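Local coordinates for putative electron transport related protein (PDB 4PQ1) that probably catalyses thiol-disulfide exchange, acting as a thioredoxin-like oxidoreductase of the DsbF type, at residues I14-G19 with A138-R143; S25-E30 with P104-P109; D44-L49 with E71-K76; G53-P58 with S123-T128; V37-Y42 with T78-N83. All blocks are in the same frame, centred on the assembly; numbering follows the deposited sequence. Where two conformers were deposited one is given.

Contact 1 of 5, residues I14-G19 with A138-R143; sequences IFYDEG and AAVFLR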
# COMPACT_ATOMS: atom_id res chain seq x y z
N ILE A 14 -4.22 7.15 11.05
CA ILE A 14 -3.57 8.46 11.24
C ILE A 14 -3.66 9.27 9.95
O ILE A 14 -3.45 8.73 8.86
CB ILE A 14 -2.08 8.31 11.64
CG1 ILE A 14 -1.93 7.43 12.88
CG2 ILE A 14 -1.45 9.68 11.88
CD1 ILE A 14 -2.38 8.11 14.16
N PHE A 15 -3.95 10.56 10.07
CA PHE A 15 -4.02 11.42 8.90
C PHE A 15 -2.99 12.55 8.99
O PHE A 15 -2.72 13.04 10.07
CB PHE A 15 -5.43 11.98 8.76
CG PHE A 15 -6.46 10.93 8.56
CD1 PHE A 15 -6.75 10.46 7.29
CD2 PHE A 15 -7.11 10.36 9.66
CE1 PHE A 15 -7.69 9.45 7.11
CE2 PHE A 15 -8.05 9.36 9.50
CZ PHE A 15 -8.34 8.89 8.22
N TYR A 16 -2.41 12.94 7.86
CA TYR A 16 -1.40 14.00 7.86
C TYR A 16 -1.79 15.18 6.98
O TYR A 16 -2.02 15.05 5.76
CB TYR A 16 -0.05 13.46 7.40
CG TYR A 16 0.45 12.27 8.19
CD1 TYR A 16 0.06 10.98 7.85
CD2 TYR A 16 1.32 12.44 9.25
CE1 TYR A 16 0.51 9.89 8.56
CE2 TYR A 16 1.78 11.36 9.96
CZ TYR A 16 1.37 10.08 9.62
OH TYR A 16 1.84 9.01 10.34
N ASP A 17 -1.88 16.34 7.62
CA ASP A 17 -2.00 17.62 6.93
C ASP A 17 -0.78 17.84 6.05
O ASP A 17 0.31 17.37 6.37
CB ASP A 17 -2.13 18.74 7.94
CG ASP A 17 -3.33 18.55 8.83
OD1 ASP A 17 -4.40 18.18 8.30
OD2 ASP A 17 -3.20 18.75 10.06
N GLU A 18 -0.98 18.52 4.93
CA GLU A 18 0.12 18.82 4.03
C GLU A 18 1.33 19.37 4.78
O GLU A 18 2.47 18.99 4.51
CB GLU A 18 -0.33 19.82 2.96
CG GLU A 18 -1.73 19.56 2.44
CD GLU A 18 -2.00 20.25 1.12
OE1 GLU A 18 -3.11 20.09 0.57
OE2 GLU A 18 -1.08 20.93 0.62
N GLY A 19 1.08 20.24 5.76
CA GLY A 19 2.13 20.87 6.53
C GLY A 19 3.10 19.91 7.19
O GLY A 19 4.30 20.20 7.30
N ALA A 138 -0.56 10.73 3.30
CA ALA A 138 -1.67 11.58 3.72
C ALA A 138 -2.50 10.85 4.76
O ALA A 138 -3.24 11.46 5.53
CB ALA A 138 -2.51 11.96 2.52
N ALA A 139 -2.39 9.52 4.75
CA ALA A 139 -3.14 8.69 5.67
C ALA A 139 -2.45 7.34 5.82
O ALA A 139 -1.95 6.78 4.85
CB ALA A 139 -4.58 8.51 5.18
N VAL A 140 -2.39 6.84 7.05
CA VAL A 140 -1.96 5.47 7.31
C VAL A 140 -3.03 4.70 8.06
O VAL A 140 -3.51 5.14 9.10
CB VAL A 140 -0.65 5.43 8.11
CG1 VAL A 140 -0.23 3.96 8.38
CG2 VAL A 140 0.45 6.23 7.39
N PHE A 141 -3.42 3.55 7.51
CA PHE A 141 -4.46 2.72 8.11
C PHE A 141 -3.87 1.43 8.65
O PHE A 141 -3.36 0.61 7.87
CB PHE A 141 -5.55 2.39 7.08
CG PHE A 141 -6.36 3.59 6.64
CD1 PHE A 141 -7.45 4.01 7.38
CD2 PHE A 141 -6.05 4.27 5.47
CE1 PHE A 141 -8.19 5.11 6.98
CE2 PHE A 141 -6.79 5.36 5.06
CZ PHE A 141 -7.87 5.79 5.82
N LEU A 142 -3.92 1.26 9.97
CA LEU A 142 -3.40 0.05 10.62
C LEU A 142 -4.54 -0.93 10.86
O LEU A 142 -4.74 -1.44 11.97
CB LEU A 142 -2.69 0.41 11.93
CG LEU A 142 -1.58 1.47 11.76
CD1 LEU A 142 -1.01 1.87 13.12
CD2 LEU A 142 -0.48 0.98 10.81
N ARG A 143 -5.29 -1.18 9.80
CA ARG A 143 -6.50 -1.95 9.88
C ARG A 143 -6.93 -2.20 8.46
O ARG A 143 -6.44 -1.54 7.54
CB ARG A 143 -7.59 -1.23 10.66
CG ARG A 143 -7.97 0.14 10.11
CD ARG A 143 -9.33 0.56 10.64
NE ARG A 143 -9.72 1.91 10.25
CZ ARG A 143 -10.48 2.20 9.20
NH1 ARG A 143 -10.94 1.23 8.42
NH2 ARG A 143 -10.80 3.46 8.93
O HOH W 1 -4.85 13.69 5.22
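The carbonyl oxygen of A138 is gripped from two directions: the backbone N of Y16 donates to A138 O at 2.9 Å, and a water that also donates to Y16 O gives it a second hydrogen. The Y16 N-H points almost straight at its acceptor (171°) yet stands above the carbonyl plane. This doubly held oxygen marks the end of an antiparallel pairing in which strand 13-15 is added as the outermost strand to the mixed sheet of a thioredoxin-like fold. Further along, I14 and V140 form a hydrogen-bonded pair, with V140 N to I14 O at 2.8 Å and I14 N to V140 O closing the ring. F15 and A139 make the neighbouring non-hydrogen-bonded pair, and there A139 CA also brings its hydrogen to I14 O. A138 and A139 together face V130 on the other side of their strand, a classic beta bulge.

The two faces of the sheet are dressed differently. On the F15 side the ring lies obliquely beside A139, CD1 lying 3.6 Å from A139 CB, and continues to F141, whose CZ is 3.9 Å from F15 CE1. The two phenyl planes stand at 86° and the rings meet obliquely, and helix 147-156 packs on this side through V153 and L150. On the face carrying V140, the edge of the Y16 ring, from the loop after the strand, meets that valine. With V140 CG2 anti to the carbonyl carbon, that methyl is the branch that meets Y16 CE1, at 3.8 Å.

Contact 2 of 5, residues S25-E30 with P104-P109; sequences SEIRGE and PSIYDP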
# COMPACT_ATOMS: atom_id res chain seq x y z
N SER A 25 10.87 6.99 1.55
CA SER A 25 12.11 6.61 0.88
C SER A 25 11.83 5.93 -0.44
O SER A 25 10.67 5.78 -0.85
CB SER A 25 12.96 5.69 1.76
OG SER A 25 13.12 6.20 3.07
N GLU A 26 12.89 5.51 -1.11
CA GLU A 26 12.77 4.86 -2.40
C GLU A 26 12.20 3.46 -2.23
O GLU A 26 12.73 2.66 -1.46
CB GLU A 26 14.12 4.78 -3.11
CG GLU A 26 14.03 4.29 -4.55
CD GLU A 26 15.28 3.57 -5.00
OE1 GLU A 26 15.73 2.65 -4.28
OE2 GLU A 26 15.82 3.93 -6.07
N ILE A 27 11.10 3.19 -2.93
CA ILE A 27 10.52 1.86 -2.91
C ILE A 27 10.63 1.27 -4.31
O ILE A 27 10.08 1.79 -5.27
CB ILE A 27 9.04 1.87 -2.48
CG1 ILE A 27 8.84 2.70 -1.21
CG2 ILE A 27 8.55 0.46 -2.24
CD1 ILE A 27 9.40 2.07 0.02
N ARG A 28 11.38 0.17 -4.39
CA ARG A 28 11.56 -0.60 -5.62
C ARG A 28 11.73 -2.06 -5.19
O ARG A 28 12.14 -2.31 -4.05
CB ARG A 28 12.78 -0.10 -6.41
CG ARG A 28 12.72 -0.39 -7.91
CD ARG A 28 13.47 0.69 -8.72
NE ARG A 28 13.26 0.52 -10.16
CZ ARG A 28 13.81 1.28 -11.11
NH1 ARG A 28 14.60 2.30 -10.78
NH2 ARG A 28 13.55 1.03 -12.39
N GLY A 29 11.41 -3.00 -6.08
CA GLY A 29 11.60 -4.42 -5.76
C GLY A 29 11.14 -5.43 -6.80
O GLY A 29 10.59 -5.08 -7.85
N GLU A 30 11.38 -6.71 -6.50
CA GLU A 30 10.90 -7.79 -7.36
C GLU A 30 9.37 -7.75 -7.39
O GLU A 30 8.72 -7.65 -6.35
CB GLU A 30 11.40 -9.16 -6.86
CG GLU A 30 10.90 -10.34 -7.68
CD GLU A 30 11.13 -11.71 -7.03
OE1 GLU A 30 12.08 -11.84 -6.23
OE2 GLU A 30 10.37 -12.66 -7.33
N PRO A 104 -0.08 -3.86 -9.59
CA PRO A 104 1.17 -4.58 -9.31
C PRO A 104 1.42 -4.74 -7.82
O PRO A 104 0.89 -3.96 -7.02
CB PRO A 104 2.23 -3.69 -9.95
CG PRO A 104 1.68 -2.31 -9.77
CD PRO A 104 0.17 -2.43 -9.87
N SER A 105 2.21 -5.75 -7.46
CA SER A 105 2.64 -5.94 -6.09
C SER A 105 4.14 -6.12 -6.05
O SER A 105 4.72 -6.77 -6.92
CB SER A 105 1.96 -7.16 -5.44
OG SER A 105 0.66 -6.85 -4.96
N ILE A 106 4.77 -5.53 -5.04
CA ILE A 106 6.15 -5.87 -4.75
C ILE A 106 6.19 -7.16 -3.95
O ILE A 106 5.50 -7.29 -2.93
CB ILE A 106 6.85 -4.75 -3.97
CG1 ILE A 106 6.91 -3.48 -4.83
CG2 ILE A 106 8.23 -5.19 -3.52
CD1 ILE A 106 7.63 -2.36 -4.17
N TYR A 107 6.98 -8.13 -4.41
CA TYR A 107 7.12 -9.37 -3.66
C TYR A 107 8.17 -9.23 -2.57
O TYR A 107 9.37 -9.22 -2.84
CB TYR A 107 7.45 -10.54 -4.59
CG TYR A 107 7.52 -11.87 -3.89
CD1 TYR A 107 6.38 -12.44 -3.34
CD2 TYR A 107 8.73 -12.55 -3.76
CE1 TYR A 107 6.44 -13.66 -2.69
CE2 TYR A 107 8.79 -13.76 -3.12
CZ TYR A 107 7.65 -14.31 -2.59
OH TYR A 107 7.71 -15.52 -1.94
N ASP A 108 7.72 -9.16 -1.32
CA ASP A 108 8.62 -8.80 -0.23
C ASP A 108 8.29 -9.66 1.00
O ASP A 108 7.72 -9.17 1.97
CB ASP A 108 8.50 -7.28 0.06
CG ASP A 108 9.33 -6.80 1.25
OD1 ASP A 108 10.24 -7.51 1.72
OD2 ASP A 108 9.06 -5.66 1.72
N PRO A 109 8.66 -10.96 0.95
CA PRO A 109 8.25 -11.87 2.04
C PRO A 109 8.61 -11.38 3.46
O PRO A 109 7.79 -11.57 4.36
CB PRO A 109 8.99 -13.17 1.72
CG PRO A 109 9.21 -13.12 0.24
CD PRO A 109 9.42 -11.66 -0.09
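The phenol ring of Y107 carries the CD of P109 on one face, offset toward the rim, while the carboxylate of E30 comes up obliquely beside it, OE2 lying 3.9 Å from Y107 CD2. The contact joins two sheets of the thioredoxin-like fold, the two-stranded antiparallel sheet of 28-30 and 36-38 and the outermost strand, 105-107, of the main mixed sheet. The E30 and Y107 side chains run side by side in the same direction, with the carboxylate and ring planes turned 48° apart. Both leave their backbones with CG anti to N (chi1 178° for E30), and the extended glutamate chain keeps pace with the ring. Their polar ends are engaged beyond this pair: E30 OE2 forms a salt bridge with K89, and Y107 OH hydrogen-bonds to D86 O.

The short strand axes cross at 67°, 5.4 Å apart at closest, so a single backbone hydrogen bond joins them instead of a continuous pairing, with I106 packing beside it. In that bond Y107 N donates to E30 O at 2.6 Å, nearly along the C=O axis. I106 CA adds a C-H contact to the same oxygen, E30 O, at 3.5 Å.

I106 fills the angle between the strands with both branches. Its CG2 lies 4.1 Å from G29 CA. The other branch extends through CG1 to I27, whose side chain it meets at about a right angle, I106 CD1 resting 3.5 Å from I27 CG2.

Contact 3 of 5, residues D44-L49 with E71-K76; sequences DKIVVL and EYLGDK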
# COMPACT_ATOMS: atom_id res chain seq x y z
N ASP A 44 4.66 11.90 -9.35
CA ASP A 44 3.61 12.92 -9.52
C ASP A 44 2.22 12.30 -9.65
O ASP A 44 1.25 12.98 -10.00
CB ASP A 44 3.93 13.82 -10.72
CG ASP A 44 5.24 14.56 -10.54
OD1 ASP A 44 5.39 15.26 -9.50
OD2 ASP A 44 6.14 14.42 -11.40
N LYS A 45 2.12 11.01 -9.33
CA LYS A 45 0.83 10.33 -9.31
C LYS A 45 0.49 9.86 -7.89
O LYS A 45 1.38 9.58 -7.08
CB LYS A 45 0.85 9.14 -10.27
CG LYS A 45 1.14 9.48 -11.73
CD LYS A 45 -0.09 10.03 -12.42
CE LYS A 45 0.06 9.97 -13.94
NZ LYS A 45 -0.95 10.82 -14.63
N ILE A 46 -0.80 9.80 -7.59
CA ILE A 46 -1.25 9.28 -6.31
C ILE A 46 -0.94 7.78 -6.22
O ILE A 46 -1.05 7.05 -7.21
CB ILE A 46 -2.76 9.51 -6.12
CG1 ILE A 46 -3.07 11.01 -6.05
CG2 ILE A 46 -3.26 8.83 -4.86
CD1 ILE A 46 -4.55 11.28 -5.97
N VAL A 47 -0.50 7.33 -5.05
CA VAL A 47 -0.13 5.94 -4.87
C VAL A 47 -0.67 5.38 -3.56
O VAL A 47 -0.39 5.91 -2.47
CB VAL A 47 1.40 5.76 -4.90
CG1 VAL A 47 1.74 4.32 -4.56
CG2 VAL A 47 1.97 6.13 -6.28
N VAL A 48 -1.47 4.32 -3.67
CA VAL A 48 -1.99 3.65 -2.49
C VAL A 48 -1.23 2.35 -2.25
O VAL A 48 -1.36 1.39 -3.01
CB VAL A 48 -3.50 3.35 -2.62
CG1 VAL A 48 -4.01 2.67 -1.37
CG2 VAL A 48 -4.26 4.63 -2.87
N LEU A 49 -0.42 2.34 -1.19
CA LEU A 49 0.36 1.16 -0.78
C LEU A 49 -0.43 0.28 0.17
O LEU A 49 -1.03 0.77 1.13
CB LEU A 49 1.66 1.57 -0.07
CG LEU A 49 2.64 2.48 -0.77
CD1 LEU A 49 3.64 2.97 0.26
CD2 LEU A 49 3.33 1.70 -1.88
N GLU A 71 -9.13 1.14 -9.69
CA GLU A 71 -9.91 1.56 -10.84
C GLU A 71 -10.38 3.01 -10.71
O GLU A 71 -10.40 3.73 -11.70
CB GLU A 71 -11.11 0.64 -11.02
CG GLU A 71 -10.72 -0.77 -11.40
CD GLU A 71 -11.91 -1.69 -11.46
OE1 GLU A 71 -13.00 -1.30 -10.98
OE2 GLU A 71 -11.77 -2.81 -12.00
N TYR A 72 -10.76 3.42 -9.51
CA TYR A 72 -11.26 4.77 -9.27
C TYR A 72 -10.15 5.80 -9.54
O TYR A 72 -10.42 6.89 -10.03
CB TYR A 72 -11.79 4.90 -7.84
CG TYR A 72 -12.26 6.29 -7.44
CD1 TYR A 72 -11.37 7.25 -6.95
CD2 TYR A 72 -13.61 6.64 -7.51
CE1 TYR A 72 -11.80 8.53 -6.57
CE2 TYR A 72 -14.05 7.91 -7.13
CZ TYR A 72 -13.15 8.84 -6.67
OH TYR A 72 -13.59 10.09 -6.29
N LEU A 73 -8.91 5.43 -9.22
CA LEU A 73 -7.78 6.33 -9.43
C LEU A 73 -7.49 6.50 -10.91
O LEU A 73 -7.20 7.61 -11.37
CB LEU A 73 -6.54 5.83 -8.69
CG LEU A 73 -6.52 6.00 -7.17
CD1 LEU A 73 -5.58 4.98 -6.52
CD2 LEU A 73 -6.09 7.42 -6.81
N GLY A 74 -7.57 5.40 -11.65
CA GLY A 74 -7.40 5.43 -13.09
C GLY A 74 -6.07 6.01 -13.52
O GLY A 74 -5.01 5.52 -13.12
N ASP A 75 -6.13 7.06 -14.33
CA ASP A 75 -4.95 7.77 -14.83
C ASP A 75 -4.15 8.43 -13.72
O ASP A 75 -2.92 8.46 -13.73
CB ASP A 75 -5.35 8.83 -15.85
CG ASP A 75 -4.97 8.46 -17.25
OD1 ASP A 75 -4.16 7.52 -17.41
OD2 ASP A 75 -5.46 9.11 -18.19
N LYS A 76 -4.89 8.98 -12.76
CA LYS A 76 -4.35 9.83 -11.71
C LYS A 76 -3.45 9.10 -10.73
O LYS A 76 -2.75 9.74 -9.93
CB LYS A 76 -5.51 10.48 -10.97
CG LYS A 76 -6.45 11.23 -11.90
CD LYS A 76 -5.68 12.24 -12.75
CE LYS A 76 -6.59 13.33 -13.31
NZ LYS A 76 -7.65 12.76 -14.18
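L73 spreads its two methyls against strand 46-49, CD2 on I46 and CD1 on V48. L73 CD2 sits 3.7 Å from I46 CG2, with the two side chains crossing at about a right angle. Its other branch meets the strand two residues further along, where L73 CD1 is 3.9 Å from V48 CG2. I46 and V48 both direct their side chains toward the helix, whereas V47 between them points the other way. In V48 it is CG2, anti to the carbonyl carbon, that makes the touch. I154 of helix 147-156 also packs on I46 and L73.

This is the packing of helix 63-73 on the central sheet within a beta-alpha-beta crossover: the chain leaves strand 46-52, passes through helices 57-61 and 63-73, and returns in the adjacent parallel strand, 77-83. The helix gives way at G74, whose positive phi (57°) turns the chain back toward the sheet.

At that turn the backbone fastens the two parts together. I46 N donates to K76 O at 3.0 Å, in the carbonyl plane, at the point where the strand begins. K45 bends at chi2 (-79°) and lays its aliphatic chain along the turn, with CD 3.7 Å from K76 O. Its ammonium group ends in a weak bond, K45 NZ to D75 O at 3.2 Å; the D75 carboxylate lies too far for a salt bridge.

Contact 4 of 5, residues G53-P58 with S123-T128; sequences GQWCAP and SVVPTT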
# COMPACT_ATOMS: atom_id res chain seq x y z
N GLY A 53 -1.14 -10.44 2.19
CA GLY A 53 -0.68 -11.79 1.92
C GLY A 53 -1.94 -12.60 1.71
O GLY A 53 -2.95 -12.31 2.34
N GLN A 54 -1.90 -13.60 0.83
CA GLN A 54 -3.09 -14.43 0.60
C GLN A 54 -3.48 -15.25 1.83
O GLN A 54 -4.62 -15.70 1.93
CB GLN A 54 -2.88 -15.36 -0.61
CG GLN A 54 -1.69 -16.28 -0.50
CD GLN A 54 -1.97 -17.50 0.36
OE1 GLN A 54 -2.99 -18.17 0.19
NE2 GLN A 54 -1.07 -17.78 1.31
N TRP A 55 -2.55 -15.41 2.76
CA TRP A 55 -2.75 -16.19 3.99
C TRP A 55 -3.57 -15.41 5.01
O TRP A 55 -3.88 -15.90 6.10
CB TRP A 55 -1.39 -16.56 4.59
CG TRP A 55 -0.50 -15.36 4.67
CD1 TRP A 55 0.45 -14.98 3.76
CD2 TRP A 55 -0.53 -14.35 5.67
NE1 TRP A 55 1.04 -13.80 4.16
CE2 TRP A 55 0.44 -13.39 5.33
CE3 TRP A 55 -1.28 -14.16 6.84
CZ2 TRP A 55 0.68 -12.26 6.10
CZ3 TRP A 55 -1.04 -13.05 7.61
CH2 TRP A 55 -0.07 -12.11 7.24
N CYS A 56 -3.90 -14.18 4.64
CA CYS A 56 -4.40 -13.17 5.55
C CYS A 56 -5.88 -12.90 5.30
O CYS A 56 -6.24 -12.35 4.26
CB CYS A 56 -3.54 -11.92 5.39
SG CYS A 56 -4.24 -10.37 5.87
N ALA A 57 -6.73 -13.28 6.25
CA ALA A 57 -8.17 -13.25 6.01
C ALA A 57 -8.69 -11.81 5.80
O ALA A 57 -9.44 -11.58 4.85
CB ALA A 57 -8.92 -13.93 7.16
N PRO A 58 -8.30 -10.85 6.65
CA PRO A 58 -8.70 -9.47 6.32
C PRO A 58 -8.24 -9.01 4.95
O PRO A 58 -8.99 -8.31 4.26
CB PRO A 58 -8.04 -8.65 7.42
CG PRO A 58 -8.02 -9.57 8.57
CD PRO A 58 -7.69 -10.91 7.99
N SER A 123 4.41 -5.82 11.95
CA SER A 123 3.45 -6.73 12.55
C SER A 123 2.04 -6.58 11.99
O SER A 123 1.23 -7.49 12.10
CB SER A 123 3.41 -6.51 14.06
OG SER A 123 3.08 -5.15 14.30
N VAL A 124 1.73 -5.43 11.40
CA VAL A 124 0.35 -5.12 11.05
C VAL A 124 0.06 -5.38 9.58
O VAL A 124 0.55 -4.67 8.71
CB VAL A 124 0.00 -3.66 11.39
CG1 VAL A 124 -1.47 -3.34 11.07
CG2 VAL A 124 0.32 -3.36 12.87
N VAL A 125 -0.73 -6.42 9.31
CA VAL A 125 -1.17 -6.75 7.96
C VAL A 125 -2.65 -7.09 8.03
O VAL A 125 -3.04 -7.95 8.81
CB VAL A 125 -0.38 -7.94 7.36
CG1 VAL A 125 -0.89 -8.26 5.96
CG2 VAL A 125 1.08 -7.63 7.31
N PRO A 126 -3.48 -6.42 7.21
CA PRO A 126 -3.03 -5.44 6.22
C PRO A 126 -2.73 -4.06 6.81
O PRO A 126 -3.14 -3.75 7.93
CB PRO A 126 -4.21 -5.38 5.26
CG PRO A 126 -5.40 -5.59 6.15
CD PRO A 126 -4.95 -6.54 7.23
N THR A 127 -1.95 -3.28 6.07
CA THR A 127 -1.72 -1.85 6.32
C THR A 127 -1.91 -1.15 5.00
O THR A 127 -1.48 -1.66 3.95
CB THR A 127 -0.30 -1.55 6.87
OG1 THR A 127 -0.19 -2.02 8.22
CG2 THR A 127 0.04 0.00 6.83
N THR A 128 -2.58 -0.00 5.03
CA THR A 128 -2.74 0.77 3.82
C THR A 128 -2.21 2.19 4.00
O THR A 128 -2.58 2.88 4.95
CB THR A 128 -4.20 0.84 3.37
OG1 THR A 128 -4.66 -0.48 3.08
CG2 THR A 128 -4.33 1.70 2.12
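Residues G53 to C56 form a type I beta turn, closed by C56 N donating to G53 O at 3.1 Å, and C56 then takes the N-cap position of helix 57-61. Facing it, the 123-128 segment bends at V125, where the peptide bond into P126 is cis, before running into strand 127-131. T127 OG1 donates to V124 O across the bend at 2.8 Å, from above the carbonyl plane.

Between the segments the packing is apolar. V125 CG1 is the branch that touches both C56 and W55, 4.0 Å from C56 SG and 4.1 Å from W55 CH2. The indole of W55 crosses V125 at about a right angle; chi1 of 49° folds its ring back over its own turn, C56 CB and G53 C lying against one face, while NE1 hydrogen-bonds to V84 O. P126 CD touches both C56 SG, at 4.1 Å, and P58 CB, at 3.7 Å, so the prolines meet beside the sulfur.

C56 SG is bonded to C59 in a disulfide. The CxxC at a helix start, opposed by a cis-proline loop, is the hallmark redox site of thioredoxin-like proteins, consistent with an oxidoreductase of the DsbF type.

Contact 5 of 5, residues V37-Y42 with T78-N83; sequences VSLADY and TVVGIN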
# COMPACT_ATOMS: atom_id res chain seq x y z
N VAL A 37 9.00 -3.72 -9.76
CA VAL A 37 7.94 -2.77 -9.42
C VAL A 37 8.59 -1.60 -8.68
O VAL A 37 9.41 -1.82 -7.79
CB VAL A 37 6.84 -3.40 -8.55
CG1 VAL A 37 5.85 -2.35 -8.09
CG2 VAL A 37 6.12 -4.51 -9.31
N SER A 38 8.23 -0.37 -9.03
CA SER A 38 8.91 0.81 -8.48
C SER A 38 8.01 2.02 -8.34
O SER A 38 7.36 2.41 -9.31
CB SER A 38 10.07 1.19 -9.38
OG SER A 38 9.61 1.36 -10.71
N LEU A 39 7.98 2.64 -7.15
CA LEU A 39 7.16 3.84 -6.97
C LEU A 39 7.60 4.95 -7.93
O LEU A 39 6.79 5.79 -8.33
CB LEU A 39 7.23 4.35 -5.53
CG LEU A 39 6.55 3.51 -4.46
CD1 LEU A 39 6.12 4.40 -3.29
CD2 LEU A 39 5.38 2.69 -5.02
N ALA A 40 8.87 4.95 -8.31
CA ALA A 40 9.40 5.97 -9.20
C ALA A 40 8.71 5.96 -10.56
O ALA A 40 8.76 6.94 -11.30
CB ALA A 40 10.91 5.79 -9.36
N ASP A 41 8.05 4.85 -10.88
CA ASP A 41 7.28 4.76 -12.11
C ASP A 41 5.95 5.50 -12.01
O ASP A 41 5.24 5.64 -13.00
CB ASP A 41 7.02 3.30 -12.49
CG ASP A 41 8.27 2.59 -12.98
OD1 ASP A 41 9.22 3.29 -13.42
OD2 ASP A 41 8.30 1.34 -12.96
N TYR A 42 5.62 5.98 -10.81
CA TYR A 42 4.38 6.73 -10.62
C TYR A 42 4.63 8.12 -10.02
O TYR A 42 3.82 8.65 -9.26
CB TYR A 42 3.42 5.94 -9.74
CG TYR A 42 3.38 4.47 -10.14
CD1 TYR A 42 2.62 4.05 -11.22
CD2 TYR A 42 4.14 3.52 -9.45
CE1 TYR A 42 2.60 2.70 -11.59
CE2 TYR A 42 4.12 2.18 -9.82
CZ TYR A 42 3.35 1.77 -10.89
OH TYR A 42 3.34 0.43 -11.26
N THR A 78 -2.50 4.81 -8.84
CA THR A 78 -2.41 3.36 -8.82
C THR A 78 -2.39 2.83 -7.40
O THR A 78 -1.95 3.52 -6.47
CB THR A 78 -1.13 2.87 -9.55
OG1 THR A 78 -1.21 1.45 -9.75
CG2 THR A 78 0.11 3.15 -8.71
N VAL A 79 -2.86 1.60 -7.22
CA VAL A 79 -2.57 0.85 -6.01
C VAL A 79 -1.28 0.08 -6.26
O VAL A 79 -1.02 -0.36 -7.38
CB VAL A 79 -3.72 -0.12 -5.62
CG1 VAL A 79 -3.35 -0.95 -4.40
CG2 VAL A 79 -5.02 0.67 -5.37
N VAL A 80 -0.44 -0.04 -5.23
CA VAL A 80 0.72 -0.93 -5.28
C VAL A 80 0.74 -1.84 -4.07
O VAL A 80 0.82 -1.37 -2.94
CB VAL A 80 2.04 -0.16 -5.34
CG1 VAL A 80 3.21 -1.15 -5.25
CG2 VAL A 80 2.11 0.65 -6.61
N GLY A 81 0.65 -3.14 -4.29
CA GLY A 81 0.61 -4.06 -3.18
C GLY A 81 2.00 -4.36 -2.69
O GLY A 81 2.98 -4.33 -3.45
N ILE A 82 2.11 -4.65 -1.41
CA ILE A 82 3.36 -5.14 -0.86
C ILE A 82 3.06 -6.51 -0.24
O ILE A 82 2.56 -6.61 0.88
CB ILE A 82 3.95 -4.16 0.18
CG1 ILE A 82 4.21 -2.81 -0.48
CG2 ILE A 82 5.23 -4.71 0.80
CD1 ILE A 82 4.70 -1.76 0.47
N ASN A 83 3.36 -7.56 -0.99
CA ASN A 83 3.04 -8.93 -0.58
C ASN A 83 4.06 -9.41 0.45
O ASN A 83 5.25 -9.55 0.13
CB ASN A 83 3.00 -9.82 -1.83
CG ASN A 83 2.79 -11.30 -1.53
OD1 ASN A 83 3.59 -12.13 -1.93
ND2 ASN A 83 1.72 -11.62 -0.81
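T78 holds CG2 between its backbone N and carbonyl carbon, OG1 being anti to the N (chi1 -168°), and this turns the methyl to Y42. Y42 in turn has CG anti to its carbonyl carbon (chi1 -44°), which swings the ring out to meet it. The result is a CH-pi contact: T78 CG2 lies 3.7 Å from the Y42 ring centroid and 14° off the normal, almost over the centre. D41 CB occupies the opposite face, so the phenol is held between the threonine methyl and its own neighbour in the chain.

V80, two residues on along the strand, uses both methyls. V80 CG2 stands 4.1 Å from Y42 CE2 and also touches L39 CD2, while V80 CG1 meets V37 CG1 at 4.1 Å as the two valines slide past each other in opposite directions. Segment 37-42 thus lays the end of strand 36-38 and the 3-10 turn after it over one face of strand 77-83 in the main sheet of the thioredoxin-like fold. Within that turn Y42 N donates to L39 O at 2.7 Å.

The same T78 rotamer gives the hydroxyl to V79 O, OG1 donating at 3.0 Å, and the methyl to Y42. The segments are joined by apolar packing and one CH-pi contact, so burial and dispersion probably supply most of the attraction.

All five contacts reach the main sheet, and contact 5 lays a short segment over strand 77-83, next to the edge strand 105-107. Contact 1 holds one border and contact 2 the other, their centres 21 Å apart on opposite sides of the chain's centre. Contacts 2 and 5 are close companions, centres 7 Å apart, joined by I106 N to G81 O at 2.7 Å and by G29 O to V37 N at 2.8 Å. Contact 3 connects to contact 5 through V48 O and V80 N, 2.8 Å apart. The disulfide site lies in contact 4, linked to contact 1 by F141 N and T128 O at 2.8 Å; contact 3 is centred about 21 Å from contact 4, yet they touch, V48 CG1 lying 3.6 Å from T128 CG2.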